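Local coordinates for VP4 protein (Tellina virus 1, PDB 3P06), which probably acts as the serine protease domain of a birnavirus polyprotein, cutting the precursor into its final products, and is captured here as an intramolecular acyl-enzyme, at residues A[6-14]-A[113-124]; A[131-142]-A[155-166]. One frame throughout, in Å; residues are numbered along the deposited sequence.

Interaction 1. Residues A[6-14]-A[113-124]; sequences SAVGVLLPV and LESQQTPFLMVT. With URE (urea), chain G; SO4 (sulfate ion), chain B.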
loop_
_atom_site.group_PDB
_atom_site.type_symbol
_atom_site.label_atom_id
_atom_site.label_comp_id
_atom_site.label_asym_id
_atom_site.label_seq_id
_atom_site.Cartn_x
_atom_site.Cartn_y
_atom_site.Cartn_z
ATOM N N SER A 6 -8.514 -0.375 14.230
ATOM C CA SER A 6 -9.268 0.698 13.573
ATOM C C SER A 6 -8.254 1.477 12.809
ATOM O O SER A 6 -7.280 1.880 13.379
ATOM C CB SER A 6 -9.808 1.701 14.607
ATOM O OG SER A 6 -10.795 1.065 15.334
ATOM N N ALA A 7 -8.471 1.763 11.559
ATOM C CA ALA A 7 -7.403 2.365 10.756
ATOM C C ALA A 7 -8.014 2.818 9.496
ATOM O O ALA A 7 -8.959 2.202 8.971
ATOM C CB ALA A 7 -6.337 1.300 10.397
ATOM N N VAL A 8 -7.429 3.864 8.972
ATOM C CA VAL A 8 -7.841 4.379 7.689
ATOM C C VAL A 8 -6.551 4.539 6.869
ATOM O O VAL A 8 -5.524 4.929 7.415
ATOM C CB VAL A 8 -8.637 5.699 7.901
ATOM C CG1 VAL A 8 -8.751 6.522 6.619
ATOM C CG2 VAL A 8 -10.061 5.349 8.453
ATOM N N GLY A 9 -6.605 4.192 5.595
ATOM C CA GLY A 9 -5.461 4.357 4.727
ATOM C C GLY A 9 -5.790 3.886 3.333
ATOM O O GLY A 9 -6.966 3.878 2.940
ATOM N N VAL A 10 -4.766 3.485 2.569
ATOM C CA VAL A 10 -5.009 3.083 1.195
ATOM C C VAL A 10 -4.283 1.750 0.915
ATOM O O VAL A 10 -3.070 1.607 1.226
ATOM C CB VAL A 10 -4.568 4.218 0.181
ATOM C CG1 VAL A 10 -4.639 3.712 -1.276
ATOM C CG2 VAL A 10 -5.461 5.481 0.365
ATOM N N LEU A 11 -5.043 0.793 0.375
ATOM C CA LEU A 11 -4.549 -0.534 0.145
ATOM C C LEU A 11 -3.576 -0.560 -1.065
ATOM O O LEU A 11 -3.759 0.152 -2.024
ATOM C CB LEU A 11 -5.723 -1.455 -0.196
ATOM C CG LEU A 11 -6.476 -1.881 1.087
ATOM C CD1 LEU A 11 -7.738 -2.554 0.655
ATOM C CD2 LEU A 11 -5.613 -2.800 1.917
ATOM N N LEU A 12 -2.588 -1.425 -1.015
ATOM C CA LEU A 12 -1.686 -1.588 -2.158
ATOM C C LEU A 12 -1.371 -3.086 -2.305
ATOM O O LEU A 12 -1.126 -3.779 -1.323
ATOM C CB LEU A 12 -0.375 -0.749 -1.991
ATOM C CG LEU A 12 0.474 -1.135 -0.773
ATOM C CD1 LEU A 12 1.807 -1.707 -1.265
ATOM C CD2 LEU A 12 0.772 0.083 0.190
ATOM N N PRO A 13 -1.355 -3.573 -3.539
ATOM C CA PRO A 13 -1.025 -4.981 -3.785
ATOM C C PRO A 13 0.483 -5.256 -3.725
ATOM O O PRO A 13 1.280 -4.389 -4.066
ATOM C CB PRO A 13 -1.586 -5.230 -5.215
ATOM C CG PRO A 13 -1.400 -3.933 -5.901
ATOM C CD PRO A 13 -1.684 -2.856 -4.794
ATOM N N VAL A 14 0.860 -6.438 -3.245
ATOM C CA VAL A 14 2.246 -6.886 -3.293
ATOM C C VAL A 14 2.309 -8.283 -3.860
ATOM O O VAL A 14 1.344 -9.033 -3.795
ATOM C CB VAL A 14 2.959 -6.873 -1.878
ATOM C CG1 VAL A 14 2.966 -5.481 -1.356
ATOM C CG2 VAL A 14 2.244 -7.905 -0.861
ATOM N N LEU A 113 -5.842 11.787 2.198
ATOM C CA LEU A 113 -7.180 11.248 2.368
ATOM C C LEU A 113 -7.885 11.976 3.495
ATOM O O LEU A 113 -7.408 12.005 4.643
ATOM C CB LEU A 113 -7.100 9.775 2.705
ATOM C CG LEU A 113 -8.335 8.887 2.683
ATOM C CD1 LEU A 113 -9.025 8.983 1.345
ATOM C CD2 LEU A 113 -7.896 7.471 2.956
ATOM N N GLU A 114 -9.002 12.605 3.179
ATOM C CA GLU A 114 -9.690 13.385 4.216
ATOM C C GLU A 114 -10.991 12.746 4.654
ATOM O O GLU A 114 -11.668 13.273 5.534
ATOM C CB GLU A 114 -9.918 14.841 3.739
ATOM C CG GLU A 114 -8.635 15.515 3.246
ATOM C CD GLU A 114 -7.704 15.941 4.387
ATOM O OE1 GLU A 114 -6.495 16.150 4.127
ATOM O OE2 GLU A 114 -8.183 16.100 5.539
ATOM N N SER A 115 -11.316 11.583 4.085
ATOM C CA SER A 115 -12.666 11.026 4.229
ATOM C C SER A 115 -12.917 10.267 5.515
ATOM O O SER A 115 -14.082 10.170 5.945
ATOM C CB SER A 115 -13.055 10.170 3.037
ATOM O OG SER A 115 -12.159 9.083 2.899
ATOM N N GLN A 116 -11.874 9.731 6.150
ATOM C CA GLN A 116 -12.133 8.972 7.399
ATOM C C GLN A 116 -12.600 7.536 7.082
ATOM O O GLN A 116 -12.966 6.754 7.974
ATOM C CB GLN A 116 -13.201 9.725 8.204
ATOM C CG GLN A 116 -13.714 9.055 9.461
ATOM C CD GLN A 116 -12.769 9.305 10.622
ATOM O OE1 GLN A 116 -12.723 10.412 11.168
ATOM N NE2 GLN A 116 -11.985 8.283 10.984
ATOM N N GLN A 117 -12.617 7.198 5.793
ATOM C CA GLN A 117 -12.860 5.824 5.367
ATOM C C GLN A 117 -11.803 5.445 4.335
ATOM O O GLN A 117 -11.448 6.234 3.446
ATOM C CB GLN A 117 -14.250 5.672 4.736
ATOM C CG GLN A 117 -15.421 5.926 5.622
ATOM C CD GLN A 117 -16.557 5.012 5.241
ATOM O OE1 GLN A 117 -16.682 4.622 4.077
ATOM N NE2 GLN A 117 -17.366 4.620 6.227
ATOM N N THR A 118 -11.321 4.232 4.413
ATOM C CA THR A 118 -10.405 3.686 3.375
ATOM C C THR A 118 -11.241 3.500 2.110
ATOM O O THR A 118 -12.375 2.990 2.208
ATOM C CB THR A 118 -9.944 2.305 3.868
ATOM O OG1 THR A 118 -9.182 2.486 5.071
ATOM C CG2 THR A 118 -9.155 1.534 2.828
ATOM N N PRO A 119 -10.730 3.929 0.926
ATOM C CA PRO A 119 -11.471 3.745 -0.320
ATOM C C PRO A 119 -11.503 2.254 -0.734
ATOM O O PRO A 119 -10.575 1.484 -0.426
ATOM C CB PRO A 119 -10.623 4.536 -1.376
ATOM C CG PRO A 119 -9.308 4.616 -0.840
ATOM C CD PRO A 119 -9.465 4.671 0.708
ATOM N N PHE A 120 -12.543 1.863 -1.446
ATOM C CA PHE A 120 -12.621 0.496 -1.908
ATOM C C PHE A 120 -11.899 0.457 -3.238
ATOM O O PHE A 120 -12.537 0.416 -4.289
ATOM C CB PHE A 120 -14.074 0.102 -2.040
ATOM C CG PHE A 120 -14.287 -1.323 -2.423
ATOM C CD1 PHE A 120 -13.887 -2.344 -1.589
ATOM C CD2 PHE A 120 -14.935 -1.647 -3.637
ATOM C CE1 PHE A 120 -14.076 -3.693 -1.961
ATOM C CE2 PHE A 120 -15.113 -3.022 -4.001
ATOM C CZ PHE A 120 -14.716 -4.007 -3.147
ATOM N N LEU A 121 -10.567 0.493 -3.181
ATOM C CA LEU A 121 -9.781 0.593 -4.363
ATOM C C LEU A 121 -8.345 0.376 -3.941
ATOM O O LEU A 121 -7.900 0.941 -2.936
ATOM C CB LEU A 121 -9.914 2.000 -4.945
ATOM C CG LEU A 121 -9.203 2.263 -6.283
ATOM C CD1 LEU A 121 -9.924 1.611 -7.407
ATOM C CD2 LEU A 121 -9.028 3.753 -6.592
HETATM N N MSE A 122 -7.598 -0.411 -4.683
HETATM C CA MSE A 122 -6.198 -0.619 -4.329
HETATM C C MSE A 122 -5.395 0.286 -5.239
HETATM O O MSE A 122 -5.846 0.621 -6.364
HETATM C CB MSE A 122 -5.794 -2.071 -4.579
HETATM C CG MSE A 122 -6.597 -3.046 -3.692
HETATM SE SE MSE A 122 -5.798 -4.854 -3.960
HETATM C CE MSE A 122 -4.476 -4.623 -2.551
ATOM N N VAL A 123 -4.210 0.667 -4.790
ATOM C CA VAL A 123 -3.429 1.579 -5.615
ATOM C C VAL A 123 -1.980 1.087 -5.753
ATOM O O VAL A 123 -1.400 0.666 -4.777
ATOM C CB VAL A 123 -3.501 3.001 -4.980
ATOM C CG1 VAL A 123 -2.505 3.954 -5.655
ATOM C CG2 VAL A 123 -4.990 3.569 -5.041
ATOM N N THR A 124 -1.387 1.120 -6.934
ATOM C CA THR A 124 0.033 0.717 -7.049
ATOM C C THR A 124 0.793 1.755 -7.876
ATOM O O THR A 124 0.267 2.258 -8.890
ATOM C CB THR A 124 0.210 -0.761 -7.687
ATOM O OG1 THR A 124 1.575 -1.222 -7.573
ATOM C CG2 THR A 124 -0.127 -0.779 -9.154
HETATM C C URE G . -14.946 6.262 0.262
HETATM O O URE G . -14.184 6.529 -0.674
HETATM N N1 URE G . -15.632 7.244 0.840
HETATM N N2 URE G . -15.116 5.021 0.754
HETATM S S SO4 B . 3.991 -1.458 -10.238
HETATM O O1 SO4 B . 3.530 -0.162 -9.806
HETATM O O2 SO4 B . 2.836 -2.186 -10.762
HETATM O O3 SO4 B . 4.965 -1.233 -11.285
HETATM O O4 SO4 B . 4.672 -2.254 -9.247
HETATM O O HOH W 1 -9.249 0.600 6.694
HETATM O O HOH W 2 -7.662 1.450 -0.431
HETATM O O HOH W 3 2.006 -2.240 -5.208
#

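Interaction 2. Residues A[131-142]-A[155-166]; sequences NLSPNLLAVQKQ and ANSDRALKVVTL. With SO4 (sulfate ion), chain B.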
loop_
_atom_site.group_PDB
_atom_site.type_symbol
_atom_site.label_atom_id
_atom_site.label_comp_id
_atom_site.label_asym_id
_atom_site.label_seq_id
_atom_site.Cartn_x
_atom_site.Cartn_y
_atom_site.Cartn_z
ATOM N N ASN A 131 4.157 12.752 -10.127
ATOM C CA ASN A 131 3.581 11.843 -11.099
ATOM C C ASN A 131 3.828 10.406 -10.669
ATOM O O ASN A 131 4.816 10.110 -10.004
ATOM C CB ASN A 131 4.222 12.034 -12.482
ATOM C CG ASN A 131 3.655 13.212 -13.263
ATOM O OD1 ASN A 131 2.504 13.635 -13.085
ATOM N ND2 ASN A 131 4.480 13.740 -14.162
ATOM N N LEU A 132 2.938 9.519 -11.090
ATOM C CA LEU A 132 3.184 8.106 -10.974
ATOM C C LEU A 132 4.145 7.735 -12.075
ATOM O O LEU A 132 3.950 8.134 -13.215
ATOM C CB LEU A 132 1.885 7.343 -11.140
ATOM C CG LEU A 132 1.132 7.130 -9.837
ATOM C CD1 LEU A 132 0.507 8.430 -9.367
ATOM C CD2 LEU A 132 0.052 6.035 -9.992
ATOM N N SER A 133 5.178 6.965 -11.742
ATOM C CA SER A 133 6.051 6.388 -12.758
ATOM C C SER A 133 5.295 5.527 -13.753
ATOM O O SER A 133 4.206 5.058 -13.446
ATOM C CB SER A 133 7.088 5.509 -12.086
ATOM O OG SER A 133 7.980 6.324 -11.384
ATOM N N PRO A 134 5.890 5.246 -14.930
ATOM C CA PRO A 134 5.150 4.206 -15.692
ATOM C C PRO A 134 5.087 2.857 -14.936
ATOM O O PRO A 134 5.942 2.507 -14.136
ATOM C CB PRO A 134 5.897 4.109 -17.016
ATOM C CG PRO A 134 7.113 4.997 -16.868
ATOM C CD PRO A 134 6.892 5.943 -15.752
ATOM N N ASN A 135 4.037 2.123 -15.145
ATOM C CA ASN A 135 3.844 0.962 -14.344
ATOM C C ASN A 135 4.503 -0.281 -14.960
ATOM O O ASN A 135 4.588 -0.383 -16.177
ATOM C CB ASN A 135 2.377 0.750 -14.291
ATOM C CG ASN A 135 2.038 -0.518 -13.680
ATOM O OD1 ASN A 135 1.908 -1.550 -14.376
ATOM N ND2 ASN A 135 1.913 -0.492 -12.338
ATOM N N LEU A 136 4.973 -1.213 -14.135
ATOM C CA LEU A 136 5.525 -2.468 -14.658
ATOM C C LEU A 136 4.585 -3.677 -14.425
ATOM O O LEU A 136 4.412 -4.488 -15.316
ATOM C CB LEU A 136 6.904 -2.754 -14.052
ATOM C CG LEU A 136 8.058 -1.944 -14.700
ATOM C CD1 LEU A 136 9.324 -2.029 -13.859
ATOM C CD2 LEU A 136 8.349 -2.423 -16.133
ATOM N N LEU A 137 4.007 -3.777 -13.218
ATOM C CA LEU A 137 3.441 -5.042 -12.772
ATOM C C LEU A 137 1.969 -4.969 -12.503
ATOM O O LEU A 137 1.468 -5.799 -11.770
ATOM C CB LEU A 137 4.158 -5.527 -11.498
ATOM C CG LEU A 137 5.638 -5.877 -11.731
ATOM C CD1 LEU A 137 6.347 -5.943 -10.388
ATOM C CD2 LEU A 137 5.657 -7.218 -12.481
ATOM N N ALA A 138 1.264 -3.979 -13.055
ATOM C CA ALA A 138 -0.200 -3.883 -12.774
ATOM C C ALA A 138 -0.974 -5.142 -13.216
ATOM O O ALA A 138 -1.894 -5.597 -12.536
ATOM C CB ALA A 138 -0.797 -2.667 -13.427
ATOM N N VAL A 139 -0.619 -5.679 -14.378
ATOM C CA VAL A 139 -1.326 -6.824 -14.876
ATOM C C VAL A 139 -1.204 -8.042 -13.921
ATOM O O VAL A 139 -2.208 -8.589 -13.564
ATOM C CB VAL A 139 -0.874 -7.167 -16.291
ATOM C CG1 VAL A 139 -1.304 -8.586 -16.669
ATOM C CG2 VAL A 139 -1.521 -6.140 -17.217
ATOM N N GLN A 140 0.005 -8.363 -13.470
ATOM C CA GLN A 140 0.248 -9.397 -12.459
ATOM C C GLN A 140 -0.446 -9.111 -11.106
ATOM O O GLN A 140 -0.909 -10.066 -10.460
ATOM C CB GLN A 140 1.735 -9.611 -12.219
ATOM C CG GLN A 140 2.484 -10.038 -13.432
ATOM C CD GLN A 140 2.583 -11.536 -13.524
ATOM O OE1 GLN A 140 1.638 -12.273 -13.172
ATOM N NE2 GLN A 140 3.738 -12.016 -14.017
ATOM N N LYS A 141 -0.533 -7.828 -10.711
ATOM C CA LYS A 141 -1.235 -7.450 -9.453
ATOM C C LYS A 141 -2.740 -7.584 -9.621
ATOM O O LYS A 141 -3.456 -7.964 -8.682
ATOM C CB LYS A 141 -0.776 -6.088 -8.897
ATOM C CG LYS A 141 0.699 -6.195 -8.452
ATOM C CD LYS A 141 1.434 -4.874 -8.445
ATOM C CE LYS A 141 2.704 -5.054 -7.582
ATOM N NZ LYS A 141 3.198 -3.672 -7.629
ATOM N N GLN A 142 -3.220 -7.309 -10.829
ATOM C CA GLN A 142 -4.607 -7.583 -11.161
ATOM C C GLN A 142 -4.874 -9.077 -11.009
ATOM O O GLN A 142 -5.842 -9.478 -10.344
ATOM C CB GLN A 142 -4.996 -7.115 -12.612
ATOM C CG GLN A 142 -5.174 -5.579 -12.755
ATOM C CD GLN A 142 -6.509 -5.062 -12.185
ATOM O OE1 GLN A 142 -7.034 -5.594 -11.193
ATOM N NE2 GLN A 142 -7.015 -4.008 -12.766
ATOM N N ALA A 155 -3.683 2.483 -11.199
ATOM C CA ALA A 155 -2.226 2.400 -11.524
ATOM C C ALA A 155 -2.022 3.245 -12.752
ATOM O O ALA A 155 -3.001 3.578 -13.424
ATOM C CB ALA A 155 -1.757 0.909 -11.865
ATOM N N ASN A 156 -0.755 3.537 -13.084
ATOM C CA ASN A 156 -0.464 4.223 -14.328
ATOM C C ASN A 156 -0.384 3.171 -15.450
ATOM O O ASN A 156 0.691 2.849 -15.950
ATOM C CB ASN A 156 0.833 5.009 -14.195
ATOM C CG ASN A 156 1.132 5.857 -15.443
ATOM O OD1 ASN A 156 0.404 5.772 -16.453
ATOM N ND2 ASN A 156 2.166 6.684 -15.360
ATOM N N SER A 157 -1.531 2.632 -15.817
ATOM C CA SER A 157 -1.602 1.558 -16.748
ATOM C C SER A 157 -3.018 1.463 -17.289
ATOM O O SER A 157 -4.002 1.601 -16.567
ATOM C CB SER A 157 -1.254 0.230 -16.087
ATOM O OG SER A 157 -1.874 -0.853 -16.770
ATOM N N ASP A 158 -3.138 1.158 -18.569
ATOM C CA ASP A 158 -4.475 1.160 -19.101
ATOM C C ASP A 158 -5.121 -0.224 -18.810
ATOM O O ASP A 158 -6.232 -0.440 -19.179
ATOM C CB ASP A 158 -4.549 1.708 -20.554
ATOM C CG ASP A 158 -3.636 0.983 -21.459
ATOM O OD1 ASP A 158 -3.293 -0.152 -21.057
ATOM O OD2 ASP A 158 -3.247 1.489 -22.527
ATOM N N ARG A 159 -4.453 -1.131 -18.093
ATOM C CA ARG A 159 -5.184 -2.322 -17.678
ATOM C C ARG A 159 -5.651 -2.217 -16.194
ATOM O O ARG A 159 -5.985 -3.206 -15.559
ATOM C CB ARG A 159 -4.447 -3.615 -18.022
ATOM C CG ARG A 159 -4.744 -4.061 -19.566
ATOM C CD ARG A 159 -4.368 -5.440 -19.830
ATOM N NE ARG A 159 -2.948 -5.541 -20.122
ATOM C CZ ARG A 159 -2.363 -6.658 -20.551
ATOM N NH1 ARG A 159 -3.080 -7.776 -20.707
ATOM N NH2 ARG A 159 -1.058 -6.667 -20.793
ATOM N N ALA A 160 -5.645 -0.981 -15.684
ATOM C CA ALA A 160 -6.096 -0.675 -14.350
ATOM C C ALA A 160 -7.080 0.489 -14.466
ATOM O O ALA A 160 -7.427 0.924 -15.585
ATOM C CB ALA A 160 -4.900 -0.278 -13.505
ATOM N N LEU A 161 -7.533 1.026 -13.342
ATOM C CA LEU A 161 -8.149 2.350 -13.422
ATOM C C LEU A 161 -7.009 3.355 -13.554
ATOM O O LEU A 161 -6.213 3.546 -12.617
ATOM C CB LEU A 161 -8.959 2.601 -12.169
ATOM C CG LEU A 161 -9.871 3.821 -12.057
ATOM C CD1 LEU A 161 -10.613 3.758 -10.702
ATOM C CD2 LEU A 161 -9.006 5.081 -12.190
ATOM N N LYS A 162 -6.868 3.953 -14.729
ATOM C CA LYS A 162 -5.631 4.684 -15.096
ATOM C C LYS A 162 -5.483 6.061 -14.443
ATOM O O LYS A 162 -6.343 6.909 -14.613
ATOM C CB LYS A 162 -5.493 4.804 -16.624
ATOM C CG LYS A 162 -4.149 5.460 -17.032
ATOM C CD LYS A 162 -3.726 5.229 -18.503
ATOM C CE LYS A 162 -2.279 5.707 -18.669
ATOM N NZ LYS A 162 -1.707 5.507 -20.013
ATOM N N VAL A 163 -4.384 6.291 -13.715
ATOM C CA VAL A 163 -4.069 7.586 -13.177
ATOM C C VAL A 163 -2.605 7.898 -13.441
ATOM O O VAL A 163 -1.736 7.050 -13.277
ATOM C CB VAL A 163 -4.311 7.731 -11.613
ATOM C CG1 VAL A 163 -5.795 7.712 -11.270
ATOM C CG2 VAL A 163 -3.612 6.644 -10.822
ATOM N N VAL A 164 -2.334 9.150 -13.796
ATOM C CA VAL A 164 -0.994 9.531 -14.149
ATOM C C VAL A 164 -0.399 10.509 -13.129
ATOM O O VAL A 164 0.772 10.409 -12.791
ATOM C CB VAL A 164 -0.953 10.083 -15.597
ATOM C CG1 VAL A 164 0.479 10.483 -15.963
ATOM C CG2 VAL A 164 -1.443 8.992 -16.573
ATOM N N THR A 165 -1.196 11.439 -12.629
ATOM C CA THR A 165 -0.683 12.462 -11.709
ATOM C C THR A 165 -1.206 12.209 -10.275
ATOM O O THR A 165 -2.226 11.584 -10.092
ATOM C CB THR A 165 -1.053 13.932 -12.138
ATOM O OG1 THR A 165 -2.451 14.126 -11.959
ATOM C CG2 THR A 165 -0.683 14.245 -13.621
ATOM N N LEU A 166 -0.483 12.704 -9.280
ATOM C CA LEU A 166 -0.930 12.601 -7.886
ATOM C C LEU A 166 -2.296 13.326 -7.761
ATOM O O LEU A 166 -3.203 12.828 -7.076
ATOM C CB LEU A 166 0.112 13.227 -6.953
ATOM C CG LEU A 166 1.323 12.383 -6.579
ATOM C CD1 LEU A 166 1.979 13.077 -5.382
ATOM C CD2 LEU A 166 0.882 10.953 -6.227
HETATM S S SO4 B . 3.991 -1.458 -10.238
HETATM O O1 SO4 B . 3.530 -0.162 -9.806
HETATM O O2 SO4 B . 2.836 -2.186 -10.762
HETATM O O3 SO4 B . 4.965 -1.233 -11.285
HETATM O O4 SO4 B . 4.672 -2.254 -9.247
HETATM O O HOH W 4 1.417 2.689 -11.396
#

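Interaction 1. Residues A[6-14]-A[113-124]
The Pro13 ring has the Met122 methyl CE on one face, displaced toward the ring nitrogen, where Pro13 N and CE are 3.4 Å apart; the same methyl also lies over the Leu12-Pro13 peptide. At the ring's edge the Val123 carbonyl oxygen sits beside CD, while Thr124 CB comes to CG from the side opposite CE, the two side chains crossing at about a right angle. This contact sets strand 9-18, part of the large mixed sheet of the S50 protease fold, against strand 122-123 at the border of the small parallel sheet. Met122, modelled as selenomethionine, suits the place because its flexible chain bends at the selenium (chi3 88°), folding CE back over the proline. A direct backbone link follows: Val123 N donates to Leu11 O (2.8 Å). On the side shared with helix 104-111, the two methyls of branched Val10 meet different neighbours, CG1 resting on Val123 CG2 (3.8 Å) and CG2 touching both Leu113 CD2 and Pro119 CD. Farther toward the N terminus, Gly9 N donates to Thr118 OG1 (3.1 Å), and this hydroxyl in turn gives its proton to a water held by Ala7 O. Gln117, Thr118 and Pro119 also help line the urea pocket. Between the two chains, where an inverse gamma turn at Phe120 bends the backbone away, one water accepts from Leu11 N (2.8 Å) and donates to Pro119 O (2.9 Å) and Leu121 O (2.6 Å).

Interaction 2. Residues A[131-142]-A[155-166]
Leu132 is wedged into 155-166 at the dense end of the contact: CD2 rests on Val163 CG2 (3.8 Å), CD1 on Leu166 CD2 (4.0 Å), and CB on Asn156 CB. A forked, flexible side chain is apt here, since each methyl reaches a different neighbour. Its backbone is held as well, Leu132 N donating to Val164 O (2.9 Å). Asn156 adds a polar clasp. With CG anti to the backbone nitrogen (chi1 -175°), its ND2 reaches Leu132 O at 3.1 Å, arriving above the carbonyl plane, and bonds weakly to Ser133 O. Beyond Leu132 and Ser133 the chain enters helix 138-149, the connecting helix of a beta-alpha-beta crossover between parallel strands 122-123 and 153-155. Asn135 prepares the helix start through an Asx motif: OD1 accepts from Ala138 N (2.8 Å) in the carbonyl plane, on a lone pair. Small residues allow close approach next to it, Ala138 CB lying 4.0 Å from Ala155 CB. Leu136 N, Leu137 N and the predicted active-site Lys141 hold a sulfate at this helix end. Toward solvent the contact thins. Val139 CG2 covers one face of the Arg159 guanidinium, offset toward the rim and 3.3 Å from Arg159 NE, while the long arginine remains largely exposed. One turn on, bent Gln142 donates from NE2 to Arg159 O (3.1 Å), each partner lying close to the other's plane.

From the N terminus, strand 9-18 comes first, and interaction 1 brings 113-124 back to it, closing a loop of 98 residues that includes helix 104-111 and the predicted nucleophile Ser102. Only after that closure does interaction 2 open, and its loop is short: 12 residues, mostly the rest of helix 138-149 and the start of strand 153-155. The two contacts are thus in series, neither nested nor crossed, with centres about 16 Å apart. They meet where Thr124 OG1 and Lys141 NZ, 2.9 Å apart, probably hydrogen-bond, and where Pro13 packs on Lys141. Together they tie the large mixed sheet, through the small parallel sheet, to the helix bearing the predicted active-site lysine.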